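Local structure of inorganic pyrophosphatase (Shewanella sp. AS-11, 6LL8) at residues F206-N211 with A301-F306; E219-A224 with T254-E259; N245-L250 with V265-A270. The protein probably hydrolyses inorganic diphosphate to two phosphates, as a metal-dependent type II pyrophosphatase active with manganese. One frame throughout, in Å; residues are numbered along the deposited sequence. Where two conformers were deposited one is given.

All three contacts lie in the DHHA2 region and involve its five-stranded mixed sheet. Along the chain the segments run 206-211, 219-224, 245-250, 254-259, 265-270 and 301-306, so contact 1 encloses the others, while contacts 2 and 3 interleave. The latter pair uses the two ends of strand 248-255, with centres about 24 Å apart. Contacts 1 and 3 are neighbours, about 12 Å between centres, and touch where the rings of Phe306 and His247 meet edge-to-face; contacts 1 and 2 have their centres about 27 Å apart. Strand 203-208 and helix 294-307, which contact 1 joins, also carry Lys204, Arg294 and Lys295 of the imidodiphosphate pocket, and Glu219 of contact 2 lies near a bound magnesium ion.

Contact 1 of 3, residues F206-N211 with A301-F306; sequences FNMNGN and ALQDAF
Met208 reaches from the end of strand 203-208 to the last turns of helix 294-307, where its side chain meets Phe306, Gln303 and Leu302 in turn. CB of Met208 touches the ring of Phe306, 3.8 Å from CD2. With CG anti to the carbonyl carbon (chi1 -62°) and the chain extended beyond it, the thioether of Met208 runs on past Gln303, whose OE1 is 4.1 Å from CG. SD then sits obliquely to the Phe306 ring, a Met-aromatic contact. The terminal CE of Met208 arrives at Leu302, 4.1 Å from its CB. A long, flexible, apolar chain suits the space alongside the helix that Leu302, Gln303 and Phe306 line. Just beyond, Met208 to Asn211 form the type I' turn of a beta hairpin with strand 211-220; Asn209 and Gly210 both have positive phi, which these two residue types tolerate well. Asn209 also serves the helix: its ND2 gives a nearly straight bond (170°) to Phe306 O, 2.9 Å away, with that oxygen in the amide plane, supplying a donor to a carbonyl near the helix end. The Asn211 amide lies against the same ring, its plane 32° from it and ND2 3.4 Å from Phe306 CD1, while ND2 bonds to Met208 O. One water bridges Asn207 O and Gln303 OE1, the latter also meeting Lys97 weakly.

Contact 2 of 3, residues E219-A224 with T254-E259; sequences EVIDLA and TDIMKE
At the C-terminal ends of the two parallel strands of the beta-alpha-beta unit made by strand 211-220, helix 230-243 and strand 248-255, Glu219 and Val220 pair with Thr254 and Asp255. Val220 N donates to Thr254 O (2.9 Å), and Val220 O takes Ile256 N at the same length, so one residue grips the neighbouring strand with both its backbone groups. Glu219 and Thr254 point the same way from the sheet, their aliphatic parts side by side with Glu219 CG 4.2 Å from Thr254 CB. Glu219 is buried, its OE1 in a salt bridge with Lys187, and its side chain comes within about 5 Å (nearest atoms) of a bound magnesium ion; Thr254 OG1 bonds to Ser261 and Gln217. Ile256 holds CG1 between its own N and carbonyl carbon (chi1 72°), the crowded position, which brings that branch to 3.5 Å from Val220 O. Where the strands end, Asp255 organises both chains. OD1 accepts from Met257 N and Lys258 N, an Asx turn and Asx motif that bend its own loop. Asp255 OD2 is reached from opposite faces of the carboxylate plane, by Leu223 N across the contact at 3.1 Å and by Lys258 NZ, a salt bridge of 2.8 Å. Four donors thus fix the rotation of a short acid, and the nearby lysine probably favours its charged form. Asp222 adds an Asx turn through OD1 to Ala224 N, and a water links OD1 to Lys258 NZ.

Contact 3 of 3, residues N245-L250 with V265-A270; sequences NRHSVL and VVSDSA
His247 swings its ring to the opposing loop because CG stands anti to its backbone N (chi1 177°), and Ser248 keeps OG beside its own N (chi1 -61°), where it meets both the ring and Ser267. His247 ND1 and Ser248 OG are hydrogen-bonded at 2.7 Å, the hydroxyl sitting at the ring edge and in its plane. Ser248 OG in turn bonds Ser267 OG across the contact, again at 2.7 Å. Ser267 OG finally accepts from Ser269 N (3.0 Å), an ST turn that curls the chain beyond the strand. Over one face of the imidazole comes Asp268 CB, a CH-pi contact, while the carboxylate turns 70° from the ring plane and pairs through OD1 with Lys241. His247 also meets Phe306 edge-to-face.

These groups close the open end of the hairpin of strands 248-255 and 260-267. Val249 and Val266 form a hydrogen-bonded antiparallel pair, Val249 N to Val266 O at 2.9 Å and Val266 N to Val249 O at 3.0 Å; Asp268 N to His247 O extends the ladder. The branched side chains of Val249 and Val266 face helix 230-243, whereas on the other face Leu250 CD2 packs 3.7 Å from Val265 CG1 and the small serines suit the close approach of the backbones beside Leu272. With an alanine at His247, Ser248 OG would probably lose its ring partner, and Asp268 CB and Phe306 would be left facing a gap. Either partner could donate in both the ring-hydroxyl and the hydroxyl-hydroxyl bond, so the linked bonds of His247, Ser248 and Ser267 are likely to be cooperative, with Ser269 N fixed as a donor to Ser267 OG at one end.

Contact 1 of 3, residues F206-N211 with A301-F306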
# COMPACT_ATOMS: atom_id res chain seq x y z
N PHE A 206 -1.15 0.77 -12.56
CA PHE A 206 -0.51 2.05 -12.88
C PHE A 206 -0.76 2.37 -14.33
O PHE A 206 -0.55 1.52 -15.20
CB PHE A 206 1.00 1.98 -12.65
CG PHE A 206 1.36 1.71 -11.22
CD1 PHE A 206 1.43 0.41 -10.74
CD2 PHE A 206 1.55 2.75 -10.33
CE1 PHE A 206 1.71 0.15 -9.41
CE2 PHE A 206 1.86 2.49 -9.00
CZ PHE A 206 1.92 1.19 -8.54
N ASN A 207 -1.12 3.62 -14.59
CA ASN A 207 -1.11 4.18 -15.96
C ASN A 207 0.24 4.83 -16.19
O ASN A 207 0.54 5.88 -15.56
CB ASN A 207 -2.24 5.18 -16.10
CG ASN A 207 -2.30 5.78 -17.47
OD1 ASN A 207 -1.45 5.54 -18.29
ND2 ASN A 207 -3.31 6.59 -17.68
N MET A 208 1.10 4.19 -16.98
CA MET A 208 2.45 4.71 -17.27
C MET A 208 2.49 5.16 -18.73
O MET A 208 2.60 4.33 -19.61
CB MET A 208 3.49 3.64 -16.97
CG MET A 208 3.48 3.25 -15.49
SD MET A 208 4.89 2.22 -15.07
CE MET A 208 4.73 2.13 -13.30
N ASN A 209 2.27 6.46 -18.94
CA ASN A 209 2.25 7.06 -20.29
C ASN A 209 1.26 6.30 -21.18
O ASN A 209 1.57 6.04 -22.35
CB ASN A 209 3.68 7.11 -20.84
CG ASN A 209 3.79 8.07 -22.00
OD1 ASN A 209 2.93 8.93 -22.16
ND2 ASN A 209 4.82 7.89 -22.80
N GLY A 210 0.06 6.02 -20.67
CA GLY A 210 -1.02 5.36 -21.40
C GLY A 210 -0.86 3.86 -21.52
O GLY A 210 -1.67 3.25 -22.19
N ASN A 211 0.10 3.28 -20.82
CA ASN A 211 0.29 1.81 -20.75
C ASN A 211 -0.17 1.32 -19.38
O ASN A 211 0.32 1.87 -18.35
CB ASN A 211 1.75 1.47 -20.99
CG ASN A 211 2.22 1.97 -22.34
OD1 ASN A 211 1.99 1.31 -23.32
ND2 ASN A 211 2.85 3.13 -22.35
N ALA A 301 11.65 3.94 -11.92
CA ALA A 301 12.45 3.59 -13.10
C ALA A 301 11.54 3.06 -14.20
O ALA A 301 11.83 3.27 -15.37
CB ALA A 301 13.53 2.59 -12.76
N LEU A 302 10.49 2.34 -13.84
CA LEU A 302 9.54 1.84 -14.87
C LEU A 302 8.82 3.02 -15.50
O LEU A 302 8.69 3.07 -16.74
CB LEU A 302 8.47 0.92 -14.30
CG LEU A 302 8.87 -0.50 -13.99
CD1 LEU A 302 7.75 -1.16 -13.22
CD2 LEU A 302 9.17 -1.29 -15.25
N GLN A 303 8.31 3.93 -14.68
CA GLN A 303 7.52 5.06 -15.20
C GLN A 303 8.42 5.88 -16.12
O GLN A 303 8.00 6.28 -17.21
CB GLN A 303 6.88 5.86 -14.06
CG GLN A 303 5.99 6.96 -14.61
CD GLN A 303 4.94 7.33 -13.63
OE1 GLN A 303 4.26 6.44 -13.11
NE2 GLN A 303 4.85 8.65 -13.39
N ASP A 304 9.65 6.11 -15.71
CA ASP A 304 10.56 6.93 -16.53
C ASP A 304 10.83 6.20 -17.85
O ASP A 304 10.90 6.90 -18.89
CB ASP A 304 11.83 7.25 -15.75
CG ASP A 304 11.67 8.25 -14.63
OD1 ASP A 304 10.62 8.98 -14.57
OD2 ASP A 304 12.58 8.26 -13.79
N ALA A 305 10.93 4.86 -17.84
CA ALA A 305 11.21 4.07 -19.06
C ALA A 305 10.05 4.15 -20.05
O ALA A 305 10.29 4.12 -21.26
CB ALA A 305 11.50 2.61 -18.79
N PHE A 306 8.82 4.18 -19.56
CA PHE A 306 7.63 4.34 -20.42
C PHE A 306 7.50 5.79 -20.92
O PHE A 306 6.84 5.95 -21.94
CB PHE A 306 6.38 3.94 -19.66
CG PHE A 306 6.11 2.47 -19.61
CD1 PHE A 306 5.53 1.82 -20.69
CD2 PHE A 306 6.39 1.72 -18.48
CE1 PHE A 306 5.25 0.47 -20.63
CE2 PHE A 306 6.09 0.37 -18.43
CZ PHE A 306 5.54 -0.26 -19.51
O HOH W 1 1.72 5.52 -12.93
O HOH W 2 5.40 4.38 -23.65

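Contact 2 of 3, residues E219-A224 with T254-E259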
# COMPACT_ATOMS: atom_id res chain seq x y z
N GLU A 219 5.33 -9.87 0.27
CA GLU A 219 6.41 -9.77 1.25
C GLU A 219 6.30 -10.93 2.23
O GLU A 219 5.24 -11.16 2.82
CB GLU A 219 6.30 -8.48 2.05
CG GLU A 219 6.45 -7.19 1.27
CD GLU A 219 5.78 -6.05 2.02
OE1 GLU A 219 4.56 -6.18 2.33
OE2 GLU A 219 6.46 -5.09 2.36
N VAL A 220 7.40 -11.64 2.37
CA VAL A 220 7.45 -12.84 3.24
C VAL A 220 8.80 -12.89 3.94
O VAL A 220 9.75 -12.20 3.54
CB VAL A 220 7.21 -14.12 2.43
CG1 VAL A 220 5.86 -14.13 1.75
CG2 VAL A 220 8.31 -14.36 1.43
N ILE A 221 8.91 -13.76 4.92
CA ILE A 221 10.17 -13.97 5.68
C ILE A 221 11.14 -14.89 4.93
O ILE A 221 12.34 -14.77 5.18
CB ILE A 221 9.83 -14.51 7.06
CG1 ILE A 221 9.19 -13.41 7.89
CG2 ILE A 221 11.06 -15.10 7.70
CD1 ILE A 221 8.52 -13.89 9.13
N ASP A 222 10.63 -15.75 4.06
CA ASP A 222 11.43 -16.78 3.36
C ASP A 222 10.82 -17.07 2.00
O ASP A 222 9.72 -17.62 1.93
CB ASP A 222 11.49 -18.03 4.25
CG ASP A 222 12.28 -19.20 3.68
OD1 ASP A 222 12.82 -19.03 2.56
OD2 ASP A 222 12.33 -20.27 4.36
N LEU A 223 11.51 -16.65 0.95
CA LEU A 223 11.17 -16.84 -0.48
C LEU A 223 10.79 -18.31 -0.79
O LEU A 223 10.05 -18.53 -1.77
CB LEU A 223 12.38 -16.35 -1.28
CG LEU A 223 12.20 -16.06 -2.78
CD1 LEU A 223 11.36 -14.82 -3.01
CD2 LEU A 223 13.55 -15.91 -3.48
N ALA A 224 11.37 -19.25 -0.06
CA ALA A 224 11.19 -20.67 -0.42
C ALA A 224 9.71 -21.05 -0.32
O ALA A 224 9.32 -22.05 -0.97
CB ALA A 224 12.04 -21.56 0.44
N THR A 254 9.04 -10.84 -2.42
CA THR A 254 9.96 -10.01 -1.63
C THR A 254 10.30 -10.73 -0.34
O THR A 254 9.43 -11.02 0.46
CB THR A 254 9.34 -8.65 -1.36
OG1 THR A 254 9.08 -8.01 -2.61
CG2 THR A 254 10.24 -7.80 -0.50
N ASP A 255 11.60 -11.00 -0.15
CA ASP A 255 12.12 -11.64 1.06
C ASP A 255 12.61 -10.53 1.98
O ASP A 255 13.59 -9.84 1.64
CB ASP A 255 13.22 -12.61 0.65
CG ASP A 255 13.77 -13.43 1.79
OD1 ASP A 255 14.03 -12.83 2.84
OD2 ASP A 255 13.86 -14.70 1.62
N ILE A 256 11.94 -10.35 3.10
CA ILE A 256 12.26 -9.22 4.00
C ILE A 256 13.52 -9.49 4.82
O ILE A 256 14.03 -8.54 5.41
CB ILE A 256 11.09 -8.81 4.87
CG1 ILE A 256 10.77 -9.82 5.96
CG2 ILE A 256 9.89 -8.47 4.01
CD1 ILE A 256 10.31 -9.22 7.25
N MET A 257 14.00 -10.71 4.84
CA MET A 257 15.25 -11.00 5.58
C MET A 257 16.45 -10.89 4.62
O MET A 257 17.43 -10.27 5.04
CB MET A 257 15.15 -12.35 6.29
CG MET A 257 13.86 -12.50 7.15
SD MET A 257 13.63 -11.31 8.54
CE MET A 257 15.02 -11.81 9.55
N LYS A 258 16.40 -11.41 3.40
CA LYS A 258 17.43 -11.19 2.35
C LYS A 258 17.42 -9.73 1.92
O LYS A 258 18.39 -9.25 1.31
CB LYS A 258 17.16 -12.03 1.08
CG LYS A 258 17.31 -13.54 1.23
CD LYS A 258 16.84 -14.30 -0.02
CE LYS A 258 16.89 -15.81 0.17
NZ LYS A 258 16.23 -16.22 1.44
N GLU A 259 16.28 -9.07 2.10
CA GLU A 259 16.05 -7.69 1.63
C GLU A 259 16.24 -7.61 0.12
O GLU A 259 16.98 -6.75 -0.39
CB GLU A 259 16.91 -6.68 2.37
CG GLU A 259 16.66 -6.69 3.87
CD GLU A 259 17.34 -5.62 4.69
OE1 GLU A 259 17.85 -4.69 4.09
OE2 GLU A 259 17.43 -5.80 5.92
O HOH W 3 14.84 -15.47 4.31
O HOH W 4 15.36 -18.95 1.32

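Contact 3 of 3, residues N245-L250 with V265-A270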
# COMPACT_ATOMS: atom_id res chain seq x y z
N ASN A 245 -6.33 -6.35 -20.34
CA ASN A 245 -5.68 -5.73 -21.52
C ASN A 245 -4.51 -4.87 -21.03
O ASN A 245 -4.34 -3.71 -21.43
CB ASN A 245 -6.67 -4.91 -22.34
CG ASN A 245 -6.15 -4.57 -23.72
OD1 ASN A 245 -5.34 -5.29 -24.28
ND2 ASN A 245 -6.63 -3.47 -24.28
N ARG A 246 -3.68 -5.46 -20.21
CA ARG A 246 -2.53 -4.74 -19.64
C ARG A 246 -1.31 -4.87 -20.54
O ARG A 246 -1.10 -5.91 -21.21
CB ARG A 246 -2.21 -5.30 -18.25
CG ARG A 246 -3.29 -5.05 -17.22
CD ARG A 246 -2.94 -5.63 -15.85
NE ARG A 246 -3.89 -5.22 -14.84
CZ ARG A 246 -5.06 -5.80 -14.61
NH1 ARG A 246 -5.43 -6.90 -15.24
NH2 ARG A 246 -5.90 -5.26 -13.76
N HIS A 247 -0.47 -3.85 -20.56
CA HIS A 247 0.85 -3.91 -21.21
C HIS A 247 1.73 -4.92 -20.49
O HIS A 247 2.46 -5.68 -21.14
CB HIS A 247 1.45 -2.50 -21.25
CG HIS A 247 2.82 -2.46 -21.84
ND1 HIS A 247 3.92 -2.90 -21.16
CD2 HIS A 247 3.24 -2.07 -23.07
CE1 HIS A 247 4.98 -2.78 -21.95
NE2 HIS A 247 4.58 -2.24 -23.13
N SER A 248 1.74 -4.87 -19.17
CA SER A 248 2.65 -5.68 -18.35
C SER A 248 1.94 -6.08 -17.06
O SER A 248 1.16 -5.28 -16.51
CB SER A 248 3.90 -4.92 -17.99
OG SER A 248 4.66 -4.51 -19.11
N VAL A 249 2.31 -7.25 -16.55
CA VAL A 249 2.02 -7.64 -15.15
C VAL A 249 3.31 -8.11 -14.53
O VAL A 249 3.99 -8.96 -15.10
CB VAL A 249 0.90 -8.68 -14.99
CG1 VAL A 249 0.73 -9.04 -13.53
CG2 VAL A 249 -0.43 -8.20 -15.57
N LEU A 250 3.63 -7.53 -13.38
CA LEU A 250 4.85 -7.84 -12.61
C LEU A 250 4.40 -8.33 -11.25
O LEU A 250 3.47 -7.77 -10.67
CB LEU A 250 5.71 -6.58 -12.45
CG LEU A 250 5.91 -5.74 -13.70
CD1 LEU A 250 6.75 -4.52 -13.33
CD2 LEU A 250 6.49 -6.53 -14.86
N VAL A 265 7.69 -11.54 -14.54
CA VAL A 265 7.35 -10.52 -15.54
C VAL A 265 6.62 -11.17 -16.71
O VAL A 265 7.18 -12.10 -17.34
CB VAL A 265 8.63 -9.83 -16.05
CG1 VAL A 265 8.30 -8.79 -17.12
CG2 VAL A 265 9.43 -9.21 -14.91
N VAL A 266 5.50 -10.61 -17.08
CA VAL A 266 4.88 -10.83 -18.42
C VAL A 266 4.63 -9.47 -19.03
O VAL A 266 4.07 -8.61 -18.36
CB VAL A 266 3.62 -11.69 -18.34
CG1 VAL A 266 3.98 -13.10 -17.90
CG2 VAL A 266 2.56 -11.12 -17.41
N SER A 267 5.15 -9.22 -20.21
CA SER A 267 5.13 -7.85 -20.76
C SER A 267 5.08 -7.88 -22.28
O SER A 267 5.76 -8.71 -22.90
CB SER A 267 6.36 -7.12 -20.32
OG SER A 267 6.35 -5.77 -20.75
N ASP A 268 4.42 -6.90 -22.83
CA ASP A 268 4.52 -6.58 -24.27
C ASP A 268 5.92 -6.12 -24.65
O ASP A 268 6.21 -6.14 -25.86
CB ASP A 268 3.45 -5.56 -24.65
CG ASP A 268 2.04 -6.12 -24.65
OD1 ASP A 268 1.87 -7.35 -24.68
OD2 ASP A 268 1.10 -5.31 -24.65
N SER A 269 6.73 -5.65 -23.70
CA SER A 269 8.13 -5.25 -23.97
C SER A 269 9.08 -6.37 -23.55
O SER A 269 9.20 -6.66 -22.34
CB SER A 269 8.49 -3.97 -23.29
OG SER A 269 9.87 -3.71 -23.51
N ALA A 270 9.78 -6.95 -24.51
CA ALA A 270 10.69 -8.09 -24.21
C ALA A 270 11.86 -7.63 -23.35
O ALA A 270 12.46 -8.48 -22.68
CB ALA A 270 11.17 -8.74 -25.48